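Local coordinates for B-agarase (Agarivorans gilvus, PDB 5Z6P), which probably hydrolyses beta-glycosidic bonds of agarose as a family 50 glycoside hydrolase, at residues 671-676 with 687-692. Numbering follows the deposited sequence.
Sequences FGALDS and CSQQER
Ala673 CB rests 3.8 Å from the carbonyl carbon of Ser688, where the loop following strand 664-668 returns to the N-terminus of helix 689-704. This helix start illustrates how capping can be shared between the N-cap residue and the preceding loop. Just ahead of the helix, a water bridges the two segments, accepting from Leu674 N and donating to Cys687 O. Ser688 is the N-cap: its OG accepts from Glu691 N at 3.1 Å. At the first turn Asp675 supplies a second acceptor, and its carboxylate grips Gln689 twice. Asp675 OD2 accepts from the backbone N of Gln689 at 3.0 Å. Asp675 OD1 accepts from Gln689 NE2 at 2.7 Å, and both oxygens are met on the syn side, somewhat out of the carboxylate plane. A negative group here would be expected to interact favourably with the helix dipole. The bend of the Gln689 chain at chi2 (-49°) brings its amide NE2 to Asp675 OD1, with the amide and carboxylate planes 20° apart, and Asn733 OD1 also accepts from NE2. Glu691 turns back to Cys687, its OE1 accepting from Cys687 N at 2.9 Å. Arg692, bent at chi3 (67°) and engaged in a cation-pi contact with Tyr744, joins the first helical turn to the Phe671 end of the loop: NH1 donates to a lone pair of Gln689 OE1, and NE reaches Phe671 O at 2.6 Å, approaching from above the carbonyl plane, with NH2 adding a weak bond to that same oxygen at 3.1 Å.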
loop_
_atom_site.group_PDB
_atom_site.type_symbol
_atom_site.label_atom_id
_atom_site.label_comp_id
_atom_site.label_asym_id
_atom_site.label_seq_id
_atom_site.Cartn_x
_atom_site.Cartn_y
_atom_site.Cartn_z
ATOM N N PHE A 671 -1.751 -8.321 4.394
ATOM C CA PHE A 671 -1.693 -8.545 5.824
ATOM C C PHE A 671 -0.307 -9.079 6.227
ATOM O O PHE A 671 0.188 -10.029 5.634
ATOM C CB PHE A 671 -2.807 -9.519 6.236
ATOM C CG PHE A 671 -4.174 -9.005 5.935
ATOM C CD1 PHE A 671 -4.749 -8.040 6.732
ATOM C CD2 PHE A 671 -4.874 -9.454 4.825
ATOM C CE1 PHE A 671 -6.002 -7.557 6.438
ATOM C CE2 PHE A 671 -6.124 -8.966 4.539
ATOM C CZ PHE A 671 -6.686 -8.022 5.343
ATOM N N GLY A 672 0.319 -8.438 7.208
ATOM C CA GLY A 672 1.575 -8.914 7.744
ATOM C C GLY A 672 1.619 -9.146 9.247
ATOM O O GLY A 672 0.716 -8.751 9.985
ATOM N N ALA A 673 2.681 -9.804 9.704
ATOM C CA ALA A 673 2.857 -10.078 11.126
ATOM C C ALA A 673 4.331 -9.933 11.475
ATOM O O ALA A 673 5.129 -9.523 10.637
ATOM C CB ALA A 673 2.338 -11.455 11.481
ATOM N N LEU A 674 4.690 -10.234 12.717
ATOM C CA LEU A 674 6.074 -10.064 13.139
ATOM C C LEU A 674 6.680 -11.371 13.627
ATOM O O LEU A 674 7.797 -11.382 14.120
ATOM C CB LEU A 674 6.184 -9.005 14.245
ATOM C CG LEU A 674 5.785 -7.563 13.921
ATOM C CD1 LEU A 674 5.805 -6.701 15.165
ATOM C CD2 LEU A 674 6.684 -7.003 12.849
ATOM N N ASP A 675 5.946 -12.472 13.499
ATOM C CA ASP A 675 6.427 -13.733 14.033
ATOM C C ASP A 675 7.300 -14.501 13.035
ATOM O O ASP A 675 7.736 -15.604 13.325
ATOM C CB ASP A 675 5.245 -14.607 14.517
ATOM C CG ASP A 675 4.297 -15.013 13.392
ATOM O OD1 ASP A 675 4.244 -14.297 12.381
ATOM O OD2 ASP A 675 3.603 -16.055 13.515
ATOM N N SER A 676 7.580 -13.930 11.870
ATOM C CA SER A 676 8.564 -14.553 10.982
ATOM C C SER A 676 9.841 -13.719 10.960
ATOM O O SER A 676 10.610 -13.779 10.022
ATOM C CB SER A 676 8.007 -14.751 9.566
ATOM O OG SER A 676 7.667 -13.525 8.941
ATOM N N CYS A 687 -1.542 -10.862 14.339
ATOM C CA CYS A 687 -0.687 -11.218 15.468
ATOM C C CYS A 687 0.196 -12.417 15.151
ATOM O O CYS A 687 1.139 -12.708 15.872
ATOM C CB CYS A 687 -1.517 -11.513 16.729
ATOM S SG CYS A 687 -2.537 -12.968 16.615
ATOM N N SER A 688 -0.091 -13.101 14.060
ATOM C CA SER A 688 0.601 -14.344 13.767
ATOM C C SER A 688 0.429 -14.689 12.303
ATOM O O SER A 688 -0.462 -14.147 11.660
ATOM C CB SER A 688 0.028 -15.464 14.613
ATOM O OG SER A 688 -1.236 -15.819 14.086
ATOM N N GLN A 689 1.240 -15.620 11.802
ATOM C CA GLN A 689 1.077 -16.135 10.444
ATOM C C GLN A 689 -0.315 -16.723 10.238
ATOM O O GLN A 689 -0.917 -16.572 9.183
ATOM C CB GLN A 689 2.138 -17.191 10.116
ATOM C CG GLN A 689 3.576 -16.641 10.007
ATOM C CD GLN A 689 3.636 -15.407 9.119
ATOM O OE1 GLN A 689 3.212 -15.436 7.957
ATOM N NE2 GLN A 689 4.117 -14.312 9.676
ATOM N N GLN A 690 -0.821 -17.410 11.249
ATOM C CA GLN A 690 -2.136 -18.019 11.128
ATOM C C GLN A 690 -3.200 -16.943 10.918
ATOM O O GLN A 690 -4.093 -17.106 10.097
ATOM C CB GLN A 690 -2.464 -18.869 12.358
ATOM C CG GLN A 690 -3.760 -19.634 12.241
ATOM C CD GLN A 690 -4.171 -20.306 13.543
ATOM O OE1 GLN A 690 -3.579 -20.072 14.585
ATOM N NE2 GLN A 690 -5.195 -21.149 13.479
ATOM N N GLU A 691 -3.091 -15.845 11.653
ATOM C CA GLU A 691 -4.078 -14.791 11.545
ATOM C C GLU A 691 -3.972 -14.024 10.215
ATOM O O GLU A 691 -4.953 -13.449 9.755
ATOM C CB GLU A 691 -3.977 -13.826 12.715
ATOM C CG GLU A 691 -5.167 -12.856 12.733
ATOM C CD GLU A 691 -5.300 -12.057 14.014
ATOM O OE1 GLU A 691 -4.394 -11.260 14.353
ATOM O OE2 GLU A 691 -6.337 -12.221 14.670
ATOM N N ARG A 692 -2.786 -14.025 9.611
ATOM C CA ARG A 692 -2.597 -13.418 8.301
ATOM C C ARG A 692 -3.539 -14.043 7.279
ATOM O O ARG A 692 -4.208 -13.344 6.516
ATOM C CB ARG A 692 -1.157 -13.578 7.826
ATOM C CG ARG A 692 -0.137 -12.660 8.488
ATOM C CD ARG A 692 1.237 -12.818 7.813
ATOM N NE ARG A 692 1.203 -12.328 6.435
ATOM C CZ ARG A 692 1.932 -12.805 5.433
ATOM N NH1 ARG A 692 2.777 -13.823 5.629
ATOM N NH2 ARG A 692 1.804 -12.271 4.220
HETATM O O HOH W 1 3.501 -11.165 15.326
#